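Local atomic coordinates of oligopeptide ABC transporter, periplasmic oligopeptide-binding protein, putative (Thermotoga maritima MSB8, PDB entry 5IPW), a protein that probably binds oligopeptides in the periplasm and passes them to a membrane ABC transporter for uptake. Residues G176-K181 with G185-A190; W242-D247 with Q251-E256; A338-L343 with I514-Y519; R412-L417 with E429-P434. All coordinates share one frame; numbering follows the deposited sequence.

In the fold
The four contacts follow one another along the chain, except that interaction 4 forms wholly between the two segments joined by interaction 3. Interactions 1 and 2 are local, each joining pieces with three residues between them; their centres lie about 27 Å apart. Interaction 3 lies on a strand of the mixed sheet to which strand 440-445, just after interaction 4, also belongs; their centres are about 24 Å apart. Interaction 2 stands on the opposite side of the chain's centre from both, about 64 Å from interaction 4 between centres. Interaction 1 comes within about 14 Å of interaction 3, nearest atoms, and Leu180 touches the loop that later reaches residues 514-519. Family members hold peptides between two lobes; none of these contacts includes a bound peptide.

Interaction 1. Residues G176-K181 with G185-A190; sequences GLFLLK and GGFTGA
Phe178 and Phe187 form a T-shaped pair: the edge of the Phe178 ring points at the face of Phe187, with centroids 5.3 Å apart and planes at 82°. The touching corner is Phe178 CE1, which lies 3.7 Å from CE1 of Phe187, away from the middle of the face. With its CG anti to the backbone N (chi1 179°), Phe178 reaches out from a chain coiled in helical turns, while Phe187 comes the other way. Large flat rings suit this place because they can bridge two backbones that approach closely at one end alone.

The polar part is a single main-chain bond. Gly185 N donates to Lys181 O over 2.9 Å, almost in line with the carbonyl, and so closes the short loop between the segments. The same oxygen, Lys181 O, lies at the edge of the Phe187 ring, 3.5 Å from CE2. A glycine at 185 is consistent with the closeness of that ring, which would probably leave little room for a beta carbon. Beyond it, a type I beta turn from Gly186 to Gly189 carries Phe187 as its second residue, with its side chain directed at 176-181.

All this belongs to the loop between strand 166-171 and helix 192-195. Phe178 packs down onto Phe169 and Phe171 of that strand and onto strand 110-115, whereas Phe187 meets Trp135 of helix 129-140 and Trp152 of helix 151-154.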
# COMPACT_ATOMS: atom_id res chain seq x y z
N GLY A 176 -6.59 -10.39 14.82
CA GLY A 176 -5.86 -9.14 15.03
C GLY A 176 -5.56 -8.36 13.77
O GLY A 176 -5.43 -7.15 13.80
N LEU A 177 -5.47 -9.07 12.64
CA LEU A 177 -5.17 -8.45 11.35
C LEU A 177 -6.23 -7.45 10.90
O LEU A 177 -5.95 -6.62 10.04
CB LEU A 177 -5.02 -9.52 10.27
CG LEU A 177 -3.82 -10.47 10.38
CD1 LEU A 177 -3.80 -11.43 9.20
CD2 LEU A 177 -2.50 -9.69 10.48
N PHE A 178 -7.43 -7.55 11.45
CA PHE A 178 -8.53 -6.69 11.02
C PHE A 178 -8.20 -5.21 11.14
O PHE A 178 -8.62 -4.42 10.29
CB PHE A 178 -9.79 -6.99 11.83
CG PHE A 178 -10.96 -6.12 11.47
CD1 PHE A 178 -11.52 -6.19 10.20
CD2 PHE A 178 -11.49 -5.22 12.39
CE1 PHE A 178 -12.59 -5.39 9.86
CE2 PHE A 178 -12.56 -4.42 12.05
CZ PHE A 178 -13.11 -4.51 10.79
N LEU A 179 -7.47 -4.83 12.17
CA LEU A 179 -7.08 -3.43 12.34
C LEU A 179 -6.33 -2.88 11.13
O LEU A 179 -6.45 -1.70 10.83
CB LEU A 179 -6.22 -3.24 13.59
CG LEU A 179 -6.94 -3.31 14.94
CD1 LEU A 179 -5.93 -3.08 16.05
CD2 LEU A 179 -8.07 -2.29 15.05
N LEU A 180 -5.58 -3.74 10.45
CA LEU A 180 -4.85 -3.33 9.25
C LEU A 180 -5.73 -3.27 8.00
O LEU A 180 -5.31 -2.76 6.97
CB LEU A 180 -3.66 -4.26 9.00
CG LEU A 180 -2.41 -3.97 9.84
CD1 LEU A 180 -2.69 -3.86 11.33
CD2 LEU A 180 -1.39 -5.06 9.57
N LYS A 181 -6.94 -3.81 8.09
CA LYS A 181 -7.88 -3.77 6.98
C LYS A 181 -8.62 -2.45 6.95
O LYS A 181 -8.93 -1.94 5.88
CB LYS A 181 -8.89 -4.91 7.12
CG LYS A 181 -8.28 -6.30 7.16
CD LYS A 181 -8.22 -6.92 5.78
CE LYS A 181 -7.34 -8.16 5.76
NZ LYS A 181 -5.90 -7.81 5.86
N GLY A 185 -9.68 -0.41 3.58
CA GLY A 185 -10.98 -0.71 2.98
C GLY A 185 -12.07 0.31 3.23
O GLY A 185 -11.84 1.37 3.82
N GLY A 186 -13.28 -0.05 2.80
CA GLY A 186 -14.43 0.87 2.78
C GLY A 186 -15.44 0.66 3.90
O GLY A 186 -16.66 0.67 3.67
N PHE A 187 -14.92 0.54 5.13
CA PHE A 187 -15.74 0.20 6.28
C PHE A 187 -16.65 1.33 6.77
O PHE A 187 -17.44 1.14 7.70
CB PHE A 187 -14.86 -0.34 7.42
CG PHE A 187 -14.18 -1.63 7.05
CD1 PHE A 187 -14.85 -2.84 7.17
CD2 PHE A 187 -12.90 -1.62 6.51
CE1 PHE A 187 -14.24 -4.02 6.79
CE2 PHE A 187 -12.29 -2.81 6.13
CZ PHE A 187 -12.96 -4.01 6.27
N THR A 188 -16.58 2.48 6.11
CA THR A 188 -17.47 3.59 6.41
C THR A 188 -18.89 3.32 5.92
O THR A 188 -19.82 4.00 6.33
CB THR A 188 -16.96 4.90 5.80
OG1 THR A 188 -16.75 4.71 4.40
CG2 THR A 188 -15.65 5.31 6.47
N GLY A 189 -19.04 2.34 5.03
CA GLY A 189 -20.36 1.87 4.62
C GLY A 189 -20.90 2.59 3.40
O GLY A 189 -20.13 3.14 2.61
N ALA A 190 -22.22 2.59 3.25
CA ALA A 190 -22.87 3.19 2.10
C ALA A 190 -24.25 3.71 2.50
O ALA A 190 -24.82 3.28 3.49
CB ALA A 190 -22.99 2.16 0.98

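Interaction 2. Residues W242-D247 with Q251-E256; sequences WKPITD and QFYILE
Lys243 and Glu256 are an antiparallel hydrogen-bonded pair: Lys243 N donates to Glu256 O (2.8 Å), and Glu256 N returns a bond to Lys243 O (2.7 Å). One step on, Ile245 N donates to Ile254 O, nearly straight at 169°. Between these rungs Pro244 faces Leu255 as a non-hydrogen-bonded pair, a position where a residue without an N-H costs the ladder nothing.

At Thr246 a side chain takes over from the backbone. Its OG1, turned between the backbone N and the carbonyl carbon (chi1 72°), donates to a lone pair of Phe252 O in the carbonyl plane (2.9 Å) and accepts from Ile254 N (2.9 Å). A valine here would keep much of the bulk but would probably leave Phe252 O and Ile254 N without these mates and weaken the end of the ladder.

The whole is a beta hairpin, with strand 242-244 at the margin of a mixed sheet and strand 252-257 passing the bonding on to strand 276-281.

Apolar contacts differ on the two faces. On one, Trp242 CB meets Leu255 CB at 3.6 Å, and Pro244 lies alongside Tyr253, whose OH bonds to Leu231 O; helix 73-80 packs against Trp242, Tyr253 and Leu255. On the other, the side chains of Ile245 and Ile254 cross, CG1 of Ile245 lying 3.9 Å from CG2 of Ile254. There the extended chains of Lys243 and Glu256 run side by side, NZ to OE2 4.1 Å, too long for a salt bridge, while Glu256 OE1 hydrogen-bonds to Tyr276 OH.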
# COMPACT_ATOMS: atom_id res chain seq x y z
N TRP A 242 -14.87 15.59 -1.45
CA TRP A 242 -15.45 16.10 -2.68
C TRP A 242 -16.35 15.04 -3.31
O TRP A 242 -16.22 13.85 -3.01
CB TRP A 242 -14.39 16.52 -3.69
CG TRP A 242 -13.38 17.51 -3.21
CD1 TRP A 242 -13.51 18.86 -3.24
CD2 TRP A 242 -12.09 17.23 -2.69
NE1 TRP A 242 -12.37 19.45 -2.74
CE2 TRP A 242 -11.48 18.47 -2.40
CE3 TRP A 242 -11.37 16.06 -2.43
CZ2 TRP A 242 -10.20 18.56 -1.87
CZ3 TRP A 242 -10.10 16.15 -1.90
CH2 TRP A 242 -9.52 17.40 -1.63
N LYS A 243 -17.26 15.50 -4.17
CA LYS A 243 -18.26 14.67 -4.85
C LYS A 243 -18.29 15.04 -6.34
O LYS A 243 -18.10 16.21 -6.69
CB LYS A 243 -19.65 14.89 -4.25
CG LYS A 243 -20.16 16.31 -4.45
CD LYS A 243 -21.51 16.61 -3.83
CE LYS A 243 -21.85 18.09 -4.03
NZ LYS A 243 -23.10 18.53 -3.34
N PRO A 244 -18.54 14.06 -7.23
CA PRO A 244 -18.61 14.39 -8.66
C PRO A 244 -19.84 15.21 -9.04
O PRO A 244 -20.95 14.87 -8.66
CB PRO A 244 -18.66 13.02 -9.34
CG PRO A 244 -19.15 12.09 -8.29
CD PRO A 244 -18.59 12.61 -7.00
N ILE A 245 -19.64 16.29 -9.79
CA ILE A 245 -20.76 17.05 -10.35
C ILE A 245 -20.83 17.01 -11.90
O ILE A 245 -21.73 17.61 -12.48
CB ILE A 245 -20.79 18.51 -9.84
CG1 ILE A 245 -19.48 19.23 -10.14
CG2 ILE A 245 -21.08 18.53 -8.36
CD1 ILE A 245 -19.58 20.74 -9.98
N THR A 246 -19.91 16.31 -12.55
CA THR A 246 -19.98 16.10 -14.01
C THR A 246 -19.70 14.64 -14.37
O THR A 246 -19.23 13.86 -13.53
CB THR A 246 -18.99 16.99 -14.80
OG1 THR A 246 -17.64 16.54 -14.62
CG2 THR A 246 -19.12 18.45 -14.39
N ASP A 247 -19.99 14.29 -15.61
CA ASP A 247 -19.79 12.93 -16.11
C ASP A 247 -18.30 12.71 -16.36
O ASP A 247 -17.63 13.61 -16.84
CB ASP A 247 -20.57 12.73 -17.41
CG ASP A 247 -20.73 11.26 -17.78
OD1 ASP A 247 -21.58 10.58 -17.17
OD2 ASP A 247 -19.99 10.79 -18.67
N GLN A 251 -14.75 15.99 -20.95
CA GLN A 251 -13.30 16.21 -20.94
C GLN A 251 -12.82 16.75 -19.60
O GLN A 251 -11.68 16.51 -19.21
CB GLN A 251 -12.84 17.10 -22.11
CG GLN A 251 -13.07 18.60 -21.95
CD GLN A 251 -12.11 19.43 -22.80
OE1 GLN A 251 -10.96 19.02 -23.03
NE2 GLN A 251 -12.56 20.59 -23.25
N PHE A 252 -13.69 17.48 -18.90
CA PHE A 252 -13.43 17.92 -17.53
C PHE A 252 -14.34 17.21 -16.53
O PHE A 252 -15.53 17.48 -16.45
CB PHE A 252 -13.54 19.44 -17.44
CG PHE A 252 -12.54 20.16 -18.29
CD1 PHE A 252 -11.18 20.03 -18.03
CD2 PHE A 252 -12.94 20.94 -19.37
CE1 PHE A 252 -10.25 20.67 -18.82
CE2 PHE A 252 -12.01 21.58 -20.17
CZ PHE A 252 -10.66 21.45 -19.89
N TYR A 253 -13.75 16.27 -15.79
CA TYR A 253 -14.43 15.58 -14.70
C TYR A 253 -14.24 16.40 -13.42
O TYR A 253 -13.12 16.55 -12.94
CB TYR A 253 -13.86 14.18 -14.53
CG TYR A 253 -14.51 13.36 -13.44
CD1 TYR A 253 -15.89 13.19 -13.40
CD2 TYR A 253 -13.74 12.72 -12.47
CE1 TYR A 253 -16.49 12.42 -12.41
CE2 TYR A 253 -14.33 11.95 -11.48
CZ TYR A 253 -15.70 11.81 -11.45
OH TYR A 253 -16.28 11.05 -10.46
N ILE A 254 -15.33 16.94 -12.90
CA ILE A 254 -15.25 17.90 -11.79
C ILE A 254 -15.82 17.36 -10.49
O ILE A 254 -16.94 16.85 -10.45
CB ILE A 254 -15.96 19.23 -12.14
CG1 ILE A 254 -15.34 19.83 -13.41
CG2 ILE A 254 -15.84 20.20 -10.97
CD1 ILE A 254 -15.97 21.12 -13.90
N LEU A 255 -15.02 17.49 -9.42
CA LEU A 255 -15.47 17.21 -8.06
C LEU A 255 -15.69 18.52 -7.32
O LEU A 255 -14.89 19.44 -7.42
CB LEU A 255 -14.47 16.36 -7.30
CG LEU A 255 -13.94 15.11 -8.00
CD1 LEU A 255 -12.71 14.62 -7.29
CD2 LEU A 255 -14.98 14.01 -8.06
N GLU A 256 -16.80 18.60 -6.59
CA GLU A 256 -17.13 19.78 -5.81
C GLU A 256 -17.07 19.41 -4.33
O GLU A 256 -17.31 18.27 -3.93
CB GLU A 256 -18.53 20.27 -6.17
CG GLU A 256 -18.95 21.56 -5.50
CD GLU A 256 -20.34 22.03 -5.94
OE1 GLU A 256 -20.44 23.16 -6.45
OE2 GLU A 256 -21.31 21.27 -5.77

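Interaction 3. Residues A338-L343 with I514-Y519; sequences ASRISL and IADFWY
Arg340 and Asp516 meet in a buried, end-on salt bridge in which both nitrogens at the end of the guanidinium grip the carboxylate, one to each oxygen. Arg340 NH2 reaches Asp516 OD1 at 2.6 Å, and Arg340 NH1 reaches Asp516 OD2 at 2.9 Å, both from the syn side. The two flat groups are nearly coplanar, 23° apart, and the carboxylate lies at the guanidinium edge. The arginine gets there by a bend at chi2 (79°), after which the chain runs on to meet an aspartate that comes from the opposite direction.

Asp516 OD2 has a second donor: Trp518 N, 3.2 Å away and above the carboxylate plane. This is an Asx turn, and it suits a short acidic side chain that must fold back on its own backbone while still facing the arginine. With three N-H groups directed at it, the carboxylate is likely to stay ionised despite its burial. Arg340 NE in turn bonds to Asn493 O. The arginine sits on strand 340-343, an inner strand of a mixed five-stranded sheet between strands 489-494 and 589-591; the bridge thus fastens to that sheet the loop that leads to helix 523-534.

Farther along, Ser342 is small enough to let the loop come close: its CB lies 3.4 Å from Trp518 CB. Its OG bonds to a water at 2.7 Å, which donates to Leu343 O and, weakly, to Phe517 O, linking strand and loop where no direct bond joins them. The Trp518 ring stacks on Trp587 and bonds through NE1 to Val506 O.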
# COMPACT_ATOMS: atom_id res chain seq x y z
N ALA A 338 14.87 -2.95 -6.03
CA ALA A 338 14.35 -2.98 -7.39
C ALA A 338 14.67 -4.32 -8.07
O ALA A 338 14.01 -4.70 -9.04
CB ALA A 338 14.92 -1.84 -8.20
N SER A 339 15.68 -5.03 -7.56
CA SER A 339 16.11 -6.29 -8.17
C SER A 339 16.95 -7.12 -7.21
O SER A 339 18.15 -6.91 -7.09
CB SER A 339 16.91 -6.01 -9.45
OG SER A 339 17.18 -7.22 -10.15
N ARG A 340 16.30 -8.06 -6.52
CA ARG A 340 16.97 -8.95 -5.57
C ARG A 340 17.04 -10.38 -6.10
O ARG A 340 16.45 -10.70 -7.12
CB ARG A 340 16.28 -8.91 -4.19
CG ARG A 340 14.77 -9.10 -4.16
CD ARG A 340 14.29 -10.54 -4.29
NE ARG A 340 12.84 -10.61 -4.21
CZ ARG A 340 12.12 -11.68 -3.87
NH1 ARG A 340 12.69 -12.84 -3.58
NH2 ARG A 340 10.79 -11.58 -3.82
N ILE A 341 17.78 -11.23 -5.38
CA ILE A 341 17.97 -12.63 -5.76
C ILE A 341 17.85 -13.55 -4.55
O ILE A 341 18.20 -13.18 -3.43
CB ILE A 341 19.34 -12.85 -6.44
CG1 ILE A 341 19.40 -14.23 -7.12
CG2 ILE A 341 20.49 -12.72 -5.44
CD1 ILE A 341 20.65 -14.43 -7.95
N SER A 342 17.32 -14.74 -4.79
CA SER A 342 17.38 -15.80 -3.81
C SER A 342 17.95 -17.03 -4.51
O SER A 342 17.70 -17.27 -5.69
CB SER A 342 16.01 -16.08 -3.18
OG SER A 342 14.97 -16.05 -4.14
N LEU A 343 18.78 -17.78 -3.78
CA LEU A 343 19.34 -19.02 -4.30
C LEU A 343 18.36 -20.14 -3.99
O LEU A 343 17.53 -20.02 -3.10
CB LEU A 343 20.70 -19.30 -3.66
CG LEU A 343 21.73 -18.16 -3.73
CD1 LEU A 343 22.88 -18.46 -2.79
CD2 LEU A 343 22.22 -17.95 -5.16
N ILE A 514 0.31 -18.51 -1.83
CA ILE A 514 1.44 -18.60 -2.76
C ILE A 514 2.73 -18.19 -2.06
O ILE A 514 2.73 -17.30 -1.21
CB ILE A 514 1.20 -17.80 -4.07
CG1 ILE A 514 1.00 -16.31 -3.78
CG2 ILE A 514 -0.00 -18.36 -4.81
CD1 ILE A 514 0.64 -15.48 -5.00
N ALA A 515 3.82 -18.85 -2.42
CA ALA A 515 5.11 -18.65 -1.79
C ALA A 515 5.97 -17.69 -2.59
O ALA A 515 5.82 -17.58 -3.82
CB ALA A 515 5.82 -19.97 -1.62
N ASP A 516 6.86 -16.99 -1.90
CA ASP A 516 7.91 -16.25 -2.58
C ASP A 516 8.99 -17.21 -3.02
O ASP A 516 9.13 -18.30 -2.47
CB ASP A 516 8.53 -15.20 -1.67
CG ASP A 516 9.48 -14.28 -2.41
OD1 ASP A 516 8.98 -13.38 -3.13
OD2 ASP A 516 10.71 -14.48 -2.32
N PHE A 517 9.77 -16.78 -3.99
CA PHE A 517 10.82 -17.62 -4.55
C PHE A 517 11.80 -18.16 -3.52
O PHE A 517 12.24 -19.30 -3.65
CB PHE A 517 11.58 -16.86 -5.63
CG PHE A 517 10.72 -16.43 -6.77
CD1 PHE A 517 10.00 -17.36 -7.49
CD2 PHE A 517 10.62 -15.09 -7.11
CE1 PHE A 517 9.20 -16.96 -8.54
CE2 PHE A 517 9.82 -14.69 -8.16
CZ PHE A 517 9.11 -15.63 -8.88
N TRP A 518 12.13 -17.36 -2.50
CA TRP A 518 13.23 -17.73 -1.60
C TRP A 518 12.93 -18.97 -0.75
O TRP A 518 13.85 -19.69 -0.40
CB TRP A 518 13.73 -16.54 -0.73
CG TRP A 518 12.88 -16.13 0.46
CD1 TRP A 518 11.97 -15.12 0.51
CD2 TRP A 518 12.93 -16.68 1.79
NE1 TRP A 518 11.42 -15.03 1.76
CE2 TRP A 518 11.99 -15.97 2.57
CE3 TRP A 518 13.66 -17.71 2.39
CZ2 TRP A 518 11.75 -16.27 3.92
CZ3 TRP A 518 13.42 -18.01 3.74
CH2 TRP A 518 12.47 -17.29 4.48
N TYR A 519 11.66 -19.24 -0.46
CA TYR A 519 11.32 -20.45 0.28
C TYR A 519 10.41 -21.40 -0.48
O TYR A 519 9.82 -22.29 0.12
CB TYR A 519 10.69 -20.11 1.63
CG TYR A 519 9.39 -19.35 1.57
CD1 TYR A 519 8.17 -20.01 1.49
CD2 TYR A 519 9.38 -17.96 1.64
CE1 TYR A 519 6.98 -19.31 1.45
CE2 TYR A 519 8.19 -17.26 1.61
CZ TYR A 519 7.00 -17.94 1.51
OH TYR A 519 5.82 -17.24 1.48
O HOH W 1 14.93 -18.77 -4.54

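Interaction 4. Residues R412-L417 with E429-P434; sequences RANKLL and EYRLLP
Leu417 lies over one face of the Arg431 guanidinium, while Asn414, one helical turn earlier, approaches the edge of the same group. Leu417 CB stands 3.4 Å from Arg431 CZ, and its CD1 reaches Arg431 NE at 3.5 Å, so backbone-near and outer parts of the leucine both rest on the flat cation. A leucine suits this spot: its apolar bulk can cover a face and leave the N-H groups at the rim for polar partners.

At the edge, Asn414 OD1 lies 3.1 Å from Arg431 NH2 in a weak hydrogen bond, bent to 122°. The amide and guanidinium planes are 25° apart. Asn414 uses its other end as well, ND2 donating to Gln463 O, which makes an amide well matched to a place needing both an acceptor and a donor. Arg431 reaches the helix from 9.1 Å away, CA to CA of Leu417, and a bend at chi3 (80°) lays its end against Leu417.

The main polar partner of the arginine is Asp418, in a salt bridge to NH1; NE donates to Ile464 O, and Trp424 makes a cation-pi contact. A methionine in place of Arg431 would probably leave Asp418 without this charged mate and Ile464 O without its side-chain donor.

A buried arginine of an alpha/beta lobe here ties helix 410-420 to the loop before strand 440-445 and, together with Asn414, to the turn at Gln463 and Ile464, where helix 448-462 of the beta-alpha-beta unit leads from strand 440-445 into the parallel strand 467-472.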
# COMPACT_ATOMS: atom_id res chain seq x y z
N ARG A 412 36.85 -8.98 1.46
CA ARG A 412 36.17 -9.61 2.59
C ARG A 412 35.37 -10.84 2.16
O ARG A 412 35.30 -11.83 2.90
CB ARG A 412 35.27 -8.58 3.26
CG ARG A 412 34.16 -9.11 4.16
CD ARG A 412 34.65 -9.71 5.46
NE ARG A 412 33.60 -9.62 6.48
CZ ARG A 412 33.48 -10.42 7.53
NH1 ARG A 412 34.34 -11.42 7.74
NH2 ARG A 412 32.47 -10.24 8.38
N ALA A 413 34.73 -10.76 1.00
CA ALA A 413 33.95 -11.88 0.47
C ALA A 413 34.89 -13.01 0.06
O ALA A 413 34.78 -14.13 0.57
CB ALA A 413 33.11 -11.44 -0.71
N ASN A 414 35.81 -12.69 -0.84
CA ASN A 414 36.85 -13.64 -1.25
C ASN A 414 37.39 -14.43 -0.08
O ASN A 414 37.53 -15.65 -0.17
CB ASN A 414 38.00 -12.92 -1.96
CG ASN A 414 37.87 -12.97 -3.46
OD1 ASN A 414 37.53 -14.02 -4.01
ND2 ASN A 414 38.14 -11.86 -4.14
N LYS A 415 37.65 -13.74 1.01
CA LYS A 415 38.10 -14.37 2.24
C LYS A 415 37.04 -15.32 2.78
O LYS A 415 37.34 -16.46 3.12
CB LYS A 415 38.47 -13.31 3.29
CG LYS A 415 39.21 -13.86 4.50
CD LYS A 415 40.59 -14.40 4.14
CE LYS A 415 40.85 -15.76 4.76
NZ LYS A 415 41.93 -16.51 4.05
N LEU A 416 35.79 -14.86 2.85
CA LEU A 416 34.68 -15.68 3.37
C LEU A 416 34.47 -17.00 2.60
O LEU A 416 34.06 -18.00 3.19
CB LEU A 416 33.37 -14.88 3.43
CG LEU A 416 33.03 -14.29 4.80
CD1 LEU A 416 31.90 -13.28 4.67
CD2 LEU A 416 32.66 -15.37 5.81
N LEU A 417 34.77 -16.99 1.31
CA LEU A 417 34.72 -18.21 0.51
C LEU A 417 35.88 -19.13 0.88
O LEU A 417 35.69 -20.34 1.06
CB LEU A 417 34.76 -17.87 -0.98
CG LEU A 417 33.62 -17.00 -1.54
CD1 LEU A 417 33.85 -16.68 -3.01
CD2 LEU A 417 32.26 -17.67 -1.32
N GLU A 429 40.96 -18.52 -11.78
CA GLU A 429 39.95 -17.81 -12.55
C GLU A 429 38.58 -17.91 -11.87
O GLU A 429 37.91 -16.89 -11.65
CB GLU A 429 39.88 -18.36 -13.98
CG GLU A 429 38.87 -17.64 -14.87
CD GLU A 429 39.03 -17.99 -16.34
OE1 GLU A 429 39.48 -19.11 -16.65
OE2 GLU A 429 38.68 -17.13 -17.18
N TYR A 430 38.18 -19.13 -11.56
CA TYR A 430 37.02 -19.39 -10.72
C TYR A 430 37.43 -20.42 -9.68
O TYR A 430 38.46 -21.06 -9.83
CB TYR A 430 35.85 -19.93 -11.54
CG TYR A 430 35.35 -18.97 -12.60
CD1 TYR A 430 34.69 -17.79 -12.25
CD2 TYR A 430 35.51 -19.25 -13.96
CE1 TYR A 430 34.23 -16.91 -13.22
CE2 TYR A 430 35.05 -18.38 -14.94
CZ TYR A 430 34.41 -17.21 -14.56
OH TYR A 430 33.95 -16.35 -15.54
N ARG A 431 36.63 -20.57 -8.64
CA ARG A 431 36.91 -21.61 -7.65
C ARG A 431 36.08 -22.87 -7.93
O ARG A 431 35.47 -22.98 -8.99
CB ARG A 431 36.78 -21.07 -6.21
CG ARG A 431 35.51 -20.34 -5.84
CD ARG A 431 35.65 -19.81 -4.41
NE ARG A 431 36.43 -18.57 -4.34
CZ ARG A 431 37.19 -18.20 -3.30
NH1 ARG A 431 37.32 -18.96 -2.21
NH2 ARG A 431 37.85 -17.05 -3.35
N LEU A 432 36.12 -23.83 -7.01
CA LEU A 432 35.60 -25.17 -7.27
C LEU A 432 34.77 -25.73 -6.12
O LEU A 432 35.01 -25.40 -4.95
CB LEU A 432 36.76 -26.14 -7.54
CG LEU A 432 37.79 -25.78 -8.62
CD1 LEU A 432 38.97 -26.73 -8.53
CD2 LEU A 432 37.20 -25.81 -10.03
N LEU A 433 33.82 -26.59 -6.46
CA LEU A 433 32.98 -27.25 -5.47
C LEU A 433 33.76 -28.42 -4.86
O LEU A 433 34.77 -28.84 -5.42
CB LEU A 433 31.68 -27.76 -6.12
CG LEU A 433 30.83 -26.77 -6.90
CD1 LEU A 433 29.69 -27.49 -7.61
CD2 LEU A 433 30.27 -25.68 -5.99
N PRO A 434 33.29 -28.97 -3.72
CA PRO A 434 33.93 -30.14 -3.11
C PRO A 434 34.13 -31.36 -4.02
O PRO A 434 34.93 -32.23 -3.68
CB PRO A 434 32.96 -30.52 -1.98
CG PRO A 434 32.32 -29.24 -1.60
CD PRO A 434 32.20 -28.44 -2.87